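Local coordinates for cpftsy (Physcomitrella patens, PDB 4AK9), which probably acts as the chloroplast signal recognition particle receptor, a SIMIBI-class GTPase that helps target proteins to the thylakoid membrane, at residues A[21-26]-A[270-275]; A[27-32]-A[57-62]; A[67-72]-A[94-99]. All coordinates share one frame; numbering follows the deposited sequence.

Overall arrangement
The three contacts run from the GTPase domain into the N-terminal helical bundle. Interaction 1 sets the junction of helices 16-22 and 24-30 against the end of strand 266-270 and the loop after it, where the sequence TKLD is probably the guanine-specificity motif. Interaction 2 uses the later part of helix 24-30, and its centre lies about 12 Å from that of interaction 1; T26 O comes within 3.9 Å of S59 OG. Interaction 3, inside the bundle, is centred about 14 Å from interaction 2, where F61 CD2 packs 3.7 Å from I69 CD1. Interactions 1 and 3 do not touch: their nearest atoms are about 9 Å apart and their centres about 22 Å.

Interaction 1: A[21-26]-A[270-275]; sequences SGFSKT and TKLDGT
G22, where helix 16-22 gives way to helix 24-30, meets D273 in the TKLD sequence of the GTPase domain, which matches the G4 motif that reads guanine in P-loop GTPases. The backbones come close here: D273 CA directs its hydrogen at G22 O, with a CA-to-O distance of 3.2 Å and an angle of 160° at the hydrogen. The neighbouring L272 O is also an acceptor, so it cannot bond to G22 O, and two waters lie between these carbonyls. Water 1 lies 2.9 Å from both G22 O and D273 O and accepts from K25 N. Water 2 is placed to donate to L272 O and to T275 O, the latter at 2.6 Å, though it has more acceptors in reach than protons; it accepts from T26 N, in the first turn of helix 24-30. The residues after TKLD run into a sequence resembling the DARGG motif, which in SRP-type GTPases lies at the interface of the helical and GTPase domains; the waters link the start of this helix to it. T26 OG1 is taken up by G278 N in the same loop, while K25 CB rests 3.6 Å from T275 O. The CB of F23 points away from 270-275, yet with CG anti to the carbonyl carbon (chi1 -71°) the ring lies alongside the L272 side chain, F23 CZ 3.8 Å from L272 CD1. F312 of helix 309-316 packs edge-to-face with the same ring. The D273 carboxylate is turned away from helix 16-22 by a chi1 of 52°, as would suit a residue that faces the nucleotide base.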
loop_
_atom_site.group_PDB
_atom_site.type_symbol
_atom_site.label_atom_id
_atom_site.label_comp_id
_atom_site.label_asym_id
_atom_site.label_seq_id
_atom_site.Cartn_x
_atom_site.Cartn_y
_atom_site.Cartn_z
ATOM N N SER A 21 19.999 5.919 -7.306
ATOM C CA SER A 21 19.572 6.948 -6.370
ATOM C C SER A 21 18.053 7.013 -6.288
ATOM O O SER A 21 17.492 7.280 -5.215
ATOM C CB SER A 21 20.154 8.312 -6.737
ATOM O OG SER A 21 19.532 8.815 -7.904
ATOM N N GLY A 22 17.391 6.787 -7.425
ATOM C CA GLY A 22 15.931 6.810 -7.463
ATOM C C GLY A 22 15.266 5.807 -6.518
ATOM O O GLY A 22 14.231 6.084 -5.906
ATOM N N PHE A 23 15.863 4.634 -6.385
ATOM C CA PHE A 23 15.288 3.626 -5.508
ATOM C C PHE A 23 15.885 3.566 -4.102
ATOM O O PHE A 23 15.676 2.582 -3.398
ATOM C CB PHE A 23 15.302 2.264 -6.197
ATOM C CG PHE A 23 14.313 2.172 -7.324
ATOM C CD1 PHE A 23 12.966 1.998 -7.056
ATOM C CD2 PHE A 23 14.712 2.344 -8.643
ATOM C CE1 PHE A 23 12.033 1.946 -8.080
ATOM C CE2 PHE A 23 13.772 2.279 -9.693
ATOM C CZ PHE A 23 12.434 2.081 -9.406
ATOM N N SER A 24 16.599 4.614 -3.683
ATOM C CA SER A 24 17.287 4.544 -2.381
ATOM C C SER A 24 16.321 4.360 -1.209
ATOM O O SER A 24 16.617 3.612 -0.267
ATOM C CB SER A 24 18.206 5.753 -2.150
ATOM O OG SER A 24 17.462 6.939 -1.968
ATOM N N LYS A 25 15.163 5.021 -1.243
ATOM C CA LYS A 25 14.224 4.825 -0.125
ATOM C C LYS A 25 13.654 3.421 -0.074
ATOM O O LYS A 25 13.481 2.849 1.013
ATOM C CB LYS A 25 13.093 5.849 -0.144
ATOM C CG LYS A 25 13.556 7.263 0.117
ATOM C CD LYS A 25 12.505 8.021 0.919
ATOM C CE LYS A 25 12.497 9.512 0.564
ATOM N NZ LYS A 25 13.548 10.326 1.263
ATOM N N THR A 26 13.361 2.854 -1.248
ATOM C CA THR A 26 12.887 1.481 -1.298
ATOM C C THR A 26 13.976 0.529 -0.814
ATOM O O THR A 26 13.709 -0.400 -0.037
ATOM C CB THR A 26 12.445 1.076 -2.733
ATOM O OG1 THR A 26 11.325 1.889 -3.125
ATOM C CG2 THR A 26 12.005 -0.392 -2.763
ATOM N N THR A 270 5.817 7.153 -12.248
ATOM C CA THR A 270 6.553 8.381 -11.927
ATOM C C THR A 270 6.817 8.529 -10.419
ATOM O O THR A 270 6.212 7.818 -9.594
ATOM C CB THR A 270 5.750 9.625 -12.360
ATOM O OG1 THR A 270 4.507 9.637 -11.656
ATOM C CG2 THR A 270 5.479 9.626 -13.862
ATOM N N LYS A 271 7.688 9.479 -10.084
ATOM C CA LYS A 271 7.914 9.927 -8.704
ATOM C C LYS A 271 8.395 8.824 -7.772
ATOM O O LYS A 271 8.119 8.846 -6.567
ATOM C CB LYS A 271 6.645 10.549 -8.155
ATOM C CG LYS A 271 6.212 11.783 -8.961
ATOM C CD LYS A 271 4.793 12.206 -8.606
ATOM C CE LYS A 271 4.684 12.663 -7.150
ATOM N NZ LYS A 271 3.293 13.087 -6.768
ATOM N N LEU A 272 9.139 7.877 -8.311
ATOM C CA LEU A 272 9.558 6.742 -7.506
ATOM C C LEU A 272 10.664 7.098 -6.506
ATOM O O LEU A 272 10.884 6.388 -5.520
ATOM C CB LEU A 272 9.966 5.578 -8.398
ATOM C CG LEU A 272 8.760 4.895 -9.070
ATOM C CD1 LEU A 272 9.211 3.954 -10.183
ATOM C CD2 LEU A 272 7.928 4.113 -8.028
ATOM N N ASP A 273 11.352 8.202 -6.737
ATOM C CA ASP A 273 12.376 8.641 -5.785
ATOM C C ASP A 273 11.759 9.104 -4.458
ATOM O O ASP A 273 12.433 9.138 -3.426
ATOM C CB ASP A 273 13.171 9.771 -6.416
ATOM C CG ASP A 273 12.281 10.857 -6.942
ATOM O OD1 ASP A 273 11.462 10.568 -7.864
ATOM O OD2 ASP A 273 12.398 11.999 -6.439
ATOM N N GLY A 274 10.467 9.424 -4.475
ATOM C CA GLY A 274 9.803 9.926 -3.278
ATOM C C GLY A 274 9.146 8.895 -2.373
ATOM O O GLY A 274 8.525 9.244 -1.359
ATOM N N THR A 275 9.280 7.621 -2.713
ATOM C CA THR A 275 8.568 6.591 -1.959
ATOM C C THR A 275 9.454 5.379 -1.642
ATOM O O THR A 275 10.404 5.090 -2.370
ATOM C CB THR A 275 7.270 6.138 -2.715
ATOM O OG1 THR A 275 6.517 5.246 -1.886
ATOM C CG2 THR A 275 7.600 5.450 -4.037
HETATM O O HOH W 1 14.670 7.366 -3.308
HETATM O O HOH W 2 12.438 4.493 -3.929
#

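Interaction 2: A[27-32]-A[57-62]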
loop_
_atom_site.group_PDB
_atom_site.type_symbol
_atom_site.label_atom_id
_atom_site.label_comp_id
_atom_site.label_asym_id
_atom_site.label_seq_id
_atom_site.Cartn_x
_atom_site.Cartn_y
_atom_site.Cartn_z
ATOM N N ARG A 27 15.206 0.777 -1.261
ATOM C CA ARG A 27 16.336 -0.110 -0.960
ATOM C C ARG A 27 16.615 -0.150 0.531
ATOM O O ARG A 27 16.989 -1.201 1.081
ATOM C CB ARG A 27 17.568 0.307 -1.777
ATOM C CG ARG A 27 18.784 -0.565 -1.574
ATOM C CD ARG A 27 19.861 -0.146 -2.537
ATOM N NE ARG A 27 20.189 1.272 -2.432
ATOM C CZ ARG A 27 19.956 2.183 -3.372
ATOM N NH1 ARG A 27 19.357 1.848 -4.513
ATOM N NH2 ARG A 27 20.322 3.445 -3.156
ATOM N N GLU A 28 16.407 0.973 1.210
ATOM C CA GLU A 28 16.637 1.028 2.648
ATOM C C GLU A 28 15.689 0.149 3.463
ATOM O O GLU A 28 16.103 -0.464 4.448
ATOM C CB GLU A 28 16.549 2.460 3.154
ATOM C CG GLU A 28 16.599 2.565 4.667
ATOM C CD GLU A 28 17.108 3.915 5.135
ATOM O OE1 GLU A 28 16.988 4.895 4.354
ATOM O OE2 GLU A 28 17.634 3.991 6.276
ATOM N N ASN A 29 14.415 0.084 3.081
ATOM C CA ASN A 29 13.567 -0.917 3.731
ATOM C C ASN A 29 14.040 -2.308 3.389
ATOM O O ASN A 29 14.122 -3.172 4.263
ATOM C CB ASN A 29 12.090 -0.789 3.377
ATOM C CG ASN A 29 11.267 -1.969 3.917
ATOM O OD1 ASN A 29 11.196 -2.197 5.138
ATOM N ND2 ASN A 29 10.670 -2.737 3.000
ATOM N N LEU A 30 14.376 -2.522 2.114
ATOM C CA LEU A 30 14.734 -3.877 1.690
ATOM C C LEU A 30 16.077 -4.366 2.252
ATOM O O LEU A 30 16.360 -5.567 2.204
ATOM C CB LEU A 30 14.717 -3.983 0.190
ATOM C CG LEU A 30 13.315 -3.828 -0.441
ATOM C CD1 LEU A 30 13.450 -3.845 -1.955
ATOM C CD2 LEU A 30 12.353 -4.953 0.034
ATOM N N ALA A 31 16.870 -3.443 2.783
ATOM C CA ALA A 31 18.197 -3.795 3.328
ATOM C C ALA A 31 18.126 -4.732 4.531
ATOM O O ALA A 31 19.054 -5.516 4.787
ATOM C CB ALA A 31 18.983 -2.533 3.679
ATOM N N VAL A 32 17.030 -4.682 5.269
ATOM C CA VAL A 32 16.912 -5.566 6.417
ATOM C C VAL A 32 16.876 -7.048 6.015
ATOM O O VAL A 32 17.070 -7.923 6.869
ATOM C CB VAL A 32 15.688 -5.223 7.288
ATOM C CG1 VAL A 32 15.659 -3.727 7.584
ATOM C CG2 VAL A 32 14.411 -5.671 6.609
ATOM N N LEU A 57 6.051 -6.722 1.855
ATOM C CA LEU A 57 4.763 -6.024 1.940
ATOM C C LEU A 57 4.974 -4.552 2.320
ATOM O O LEU A 57 4.265 -3.663 1.805
ATOM C CB LEU A 57 3.797 -6.721 2.924
ATOM C CG LEU A 57 3.285 -8.128 2.558
ATOM C CD1 LEU A 57 2.371 -8.664 3.682
ATOM C CD2 LEU A 57 2.519 -8.172 1.238
ATOM N N VAL A 58 5.953 -4.281 3.161
ATOM C CA VAL A 58 6.274 -2.913 3.532
ATOM C C VAL A 58 6.653 -2.093 2.287
ATOM O O VAL A 58 6.276 -0.924 2.153
ATOM C CB VAL A 58 7.365 -2.866 4.629
ATOM C CG1 VAL A 58 7.769 -1.412 4.924
ATOM C CG2 VAL A 58 6.870 -3.592 5.906
ATOM N N SER A 59 7.383 -2.696 1.354
ATOM C CA SER A 59 7.721 -2.025 0.106
ATOM C C SER A 59 6.661 -2.163 -1.002
ATOM O O SER A 59 6.913 -1.823 -2.156
ATOM C CB SER A 59 9.102 -2.455 -0.412
ATOM O OG SER A 59 10.131 -1.931 0.427
ATOM N N ASP A 60 5.457 -2.613 -0.668
ATOM C CA ASP A 60 4.393 -2.741 -1.675
ATOM C C ASP A 60 4.590 -3.725 -2.823
ATOM O O ASP A 60 4.043 -3.545 -3.912
ATOM C CB ASP A 60 3.974 -1.375 -2.221
ATOM C CG ASP A 60 2.764 -0.827 -1.481
ATOM O OD1 ASP A 60 2.319 -1.474 -0.498
ATOM O OD2 ASP A 60 2.250 0.236 -1.887
ATOM N N PHE A 61 5.382 -4.767 -2.595
ATOM C CA PHE A 61 5.043 -6.044 -3.204
ATOM C C PHE A 61 3.698 -6.438 -2.570
ATOM O O PHE A 61 3.603 -6.605 -1.339
ATOM C CB PHE A 61 6.108 -7.081 -2.862
ATOM C CG PHE A 61 7.459 -6.773 -3.422
ATOM C CD1 PHE A 61 8.315 -5.885 -2.774
ATOM C CD2 PHE A 61 7.896 -7.404 -4.575
ATOM C CE1 PHE A 61 9.563 -5.608 -3.269
ATOM C CE2 PHE A 61 9.158 -7.130 -5.083
ATOM C CZ PHE A 61 9.997 -6.240 -4.431
ATOM N N GLY A 62 2.639 -6.530 -3.379
ATOM C CA GLY A 62 1.312 -6.777 -2.817
ATOM C C GLY A 62 1.151 -8.197 -2.265
ATOM O O GLY A 62 1.989 -9.069 -2.546
#
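V58, in the last turn of helix 45-58, meets the amide of N29: its CG1 methyl lies 3.5 Å from N29 OD1, the two side chains crossing at a slant. At S59 the chain leaves helical geometry, and its hydroxyl accepts a hydrogen bond from N29 ND2, 2.7 Å from ND2 to OG, with an N-H to acceptor angle of 154°. The oxygen sits 16° out of the amide plane. The asparagine reaches it with CG anti to the backbone N (chi1 172°), and ND2 also bonds to V55 O, so two acceptors fix the rotation of the amide. Replacing this asparagine by alanine removes both bonds and would probably leave the S59 hydroxyl and V55 O without this donor, with a gap beside V58. L30 CD2 packs 3.8 Å from S59 OG. D60 follows with a positive phi, its N bonded to L57 O at 2.9 Å; its carboxylate pairs with R277 and with R277 of the second subunit. F61 comes next, its CE1 4.4 Å from L30 CD2, a looser apolar contact on the buried side. G62 then stands at the N-cap of helix 63-78, its N bonded to S283 OG. Positive phi at D60, with F61 N bonded to L56 O, makes this the Schellman motif that ends helix 45-58 in the helical bundle of SRP-type GTPases.

Interaction 3: A[67-72]-A[94-99]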
loop_
_atom_site.group_PDB
_atom_site.type_symbol
_atom_site.label_atom_id
_atom_site.label_comp_id
_atom_site.label_asym_id
_atom_site.label_seq_id
_atom_site.Cartn_x
_atom_site.Cartn_y
_atom_site.Cartn_z
ATOM N N LEU A 67 3.383 -13.373 -1.826
ATOM C CA LEU A 67 3.063 -14.785 -1.560
ATOM C C LEU A 67 3.773 -15.670 -2.583
ATOM O O LEU A 67 4.464 -16.636 -2.234
ATOM C CB LEU A 67 1.543 -15.002 -1.588
ATOM C CG LEU A 67 0.962 -16.421 -1.581
ATOM C CD1 LEU A 67 1.608 -17.272 -0.501
ATOM C CD2 LEU A 67 -0.537 -16.321 -1.353
ATOM N N LYS A 68 3.660 -15.323 -3.857
ATOM C CA LYS A 68 4.243 -16.196 -4.866
ATOM C C LYS A 68 5.768 -16.121 -4.923
ATOM O O LYS A 68 6.420 -17.120 -5.237
ATOM C CB LYS A 68 3.634 -15.947 -6.235
ATOM C CG LYS A 68 4.058 -14.661 -6.842
ATOM C CD LYS A 68 3.605 -14.595 -8.286
ATOM C CE LYS A 68 2.108 -14.760 -8.393
ATOM N NZ LYS A 68 1.626 -14.299 -9.723
ATOM N N ILE A 69 6.344 -14.955 -4.615
ATOM C CA ILE A 69 7.802 -14.860 -4.515
ATOM C C ILE A 69 8.356 -15.745 -3.412
ATOM O O ILE A 69 9.291 -16.514 -3.632
ATOM C CB ILE A 69 8.252 -13.408 -4.251
ATOM C CG1 ILE A 69 7.998 -12.581 -5.505
ATOM C CG2 ILE A 69 9.729 -13.365 -3.883
ATOM C CD1 ILE A 69 8.110 -11.068 -5.303
ATOM N N VAL A 70 7.782 -15.639 -2.220
ATOM C CA VAL A 70 8.305 -16.372 -1.081
ATOM C C VAL A 70 7.950 -17.869 -1.151
ATOM O O VAL A 70 8.764 -18.720 -0.763
ATOM C CB VAL A 70 7.878 -15.687 0.234
ATOM C CG1 VAL A 70 8.308 -16.484 1.465
ATOM C CG2 VAL A 70 8.484 -14.257 0.282
ATOM N N ASP A 71 6.785 -18.190 -1.707
ATOM C CA ASP A 71 6.325 -19.584 -1.778
ATOM C C ASP A 71 7.282 -20.433 -2.603
ATOM O O ASP A 71 7.601 -21.552 -2.223
ATOM C CB ASP A 71 4.907 -19.668 -2.329
ATOM C CG ASP A 71 4.118 -20.846 -1.750
ATOM O OD1 ASP A 71 4.436 -21.316 -0.630
ATOM O OD2 ASP A 71 3.173 -21.304 -2.427
ATOM N N THR A 72 7.785 -19.880 -3.704
ATOM C CA THR A 72 8.811 -20.559 -4.507
ATOM C C THR A 72 10.089 -20.863 -3.688
ATOM O O THR A 72 10.700 -21.942 -3.820
ATOM C CB THR A 72 9.165 -19.687 -5.737
ATOM O OG1 THR A 72 7.967 -19.418 -6.482
ATOM C CG2 THR A 72 10.151 -20.394 -6.625
ATOM N N LYS A 94 16.328 -13.620 -8.208
ATOM C CA LYS A 94 15.967 -14.291 -9.463
ATOM C C LYS A 94 14.472 -14.428 -9.657
ATOM O O LYS A 94 13.985 -14.289 -10.767
ATOM C CB LYS A 94 16.630 -15.668 -9.582
ATOM C CG LYS A 94 18.120 -15.560 -9.725
ATOM C CD LYS A 94 18.821 -16.915 -9.679
ATOM C CE LYS A 94 20.337 -16.725 -9.746
ATOM N NZ LYS A 94 21.079 -17.883 -9.165
ATOM N N ASN A 95 13.747 -14.707 -8.579
ATOM C CA ASN A 95 12.310 -14.857 -8.655
ATOM C C ASN A 95 11.660 -13.527 -9.013
ATOM O O ASN A 95 10.691 -13.499 -9.769
ATOM C CB ASN A 95 11.714 -15.367 -7.347
ATOM C CG ASN A 95 12.107 -16.802 -7.049
ATOM O OD1 ASN A 95 12.579 -17.527 -7.930
ATOM N ND2 ASN A 95 11.911 -17.223 -5.797
ATOM N N ILE A 96 12.219 -12.432 -8.504
ATOM C CA ILE A 96 11.681 -11.118 -8.845
ATOM C C ILE A 96 11.963 -10.818 -10.305
ATOM O O ILE A 96 11.096 -10.345 -11.033
ATOM C CB ILE A 96 12.217 -9.999 -7.915
ATOM C CG1 ILE A 96 11.682 -10.238 -6.509
ATOM C CG2 ILE A 96 11.771 -8.620 -8.434
ATOM C CD1 ILE A 96 12.386 -9.436 -5.419
ATOM N N PHE A 97 13.175 -11.122 -10.762
ATOM C CA PHE A 97 13.479 -10.973 -12.177
ATOM C C PHE A 97 12.529 -11.790 -13.062
ATOM O O PHE A 97 12.043 -11.308 -14.073
ATOM C CB PHE A 97 14.933 -11.359 -12.463
ATOM C CG PHE A 97 15.291 -11.276 -13.911
ATOM C CD1 PHE A 97 15.620 -10.063 -14.476
ATOM C CD2 PHE A 97 15.268 -12.409 -14.718
ATOM C CE1 PHE A 97 15.931 -9.979 -15.831
ATOM C CE2 PHE A 97 15.596 -12.328 -16.061
ATOM C CZ PHE A 97 15.925 -11.109 -16.616
ATOM N N LYS A 98 12.255 -13.034 -12.676
ATOM C CA LYS A 98 11.333 -13.853 -13.462
ATOM C C LYS A 98 9.927 -13.288 -13.530
ATOM O O LYS A 98 9.326 -13.259 -14.604
ATOM C CB LYS A 98 11.310 -15.284 -12.924
ATOM C CG LYS A 98 12.611 -15.987 -13.206
ATOM C CD LYS A 98 12.638 -17.416 -12.687
ATOM C CE LYS A 98 11.672 -18.328 -13.455
ATOM N NZ LYS A 98 10.262 -18.290 -12.949
ATOM N N LEU A 99 9.402 -12.846 -12.388
ATOM C CA LEU A 99 8.068 -12.262 -12.357
ATOM C C LEU A 99 8.003 -11.061 -13.280
ATOM O O LEU A 99 6.968 -10.823 -13.901
ATOM C CB LEU A 99 7.715 -11.793 -10.954
ATOM C CG LEU A 99 7.304 -12.852 -9.945
ATOM C CD1 LEU A 99 6.650 -12.129 -8.761
ATOM C CD2 LEU A 99 6.325 -13.828 -10.589
#
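I69 of helix 63-78 packs against I96 and L99 of helix 85-101, a pair of helices in the N-terminal bundle of SRP-type GTPases. The two short segments run roughly antiparallel, at 134°, with their axes 9.9 Å apart at closest approach, a spacing that puts side chains rather than backbones in contact. The tight part is apolar. With CG1 anti to its carbonyl carbon (chi1 -70°), I69 sends its longer branch across to helix 85-101: I69 CG1 lies 3.6 Å from L99 CD1, and the terminal I69 CD1 lies 3.9 Å from I96 CG1. F61 and F317 continue this layer around I96, and V313 of helix 309-316 adds to it. Toward solvent the contact is carried by exposed or partly exposed side chains. K68 keeps an equally close apolar touch, its CD 3.6 Å from L99 CD2, while its NZ reaches beyond the contact to a salt bridge with D286. The looser fit is at the other edge, where N95 and T72 approach from opposite directions, with N95 ND2 3.7 Å from T72 CB. The same amide nitrogen donates to I69 O, but the bond is weak. T72 spends its own hydroxyl within helix 63-78: OG1 donates to K68 O at 3.0 Å, meeting that oxygen almost in line with its C=O bond, at 171°.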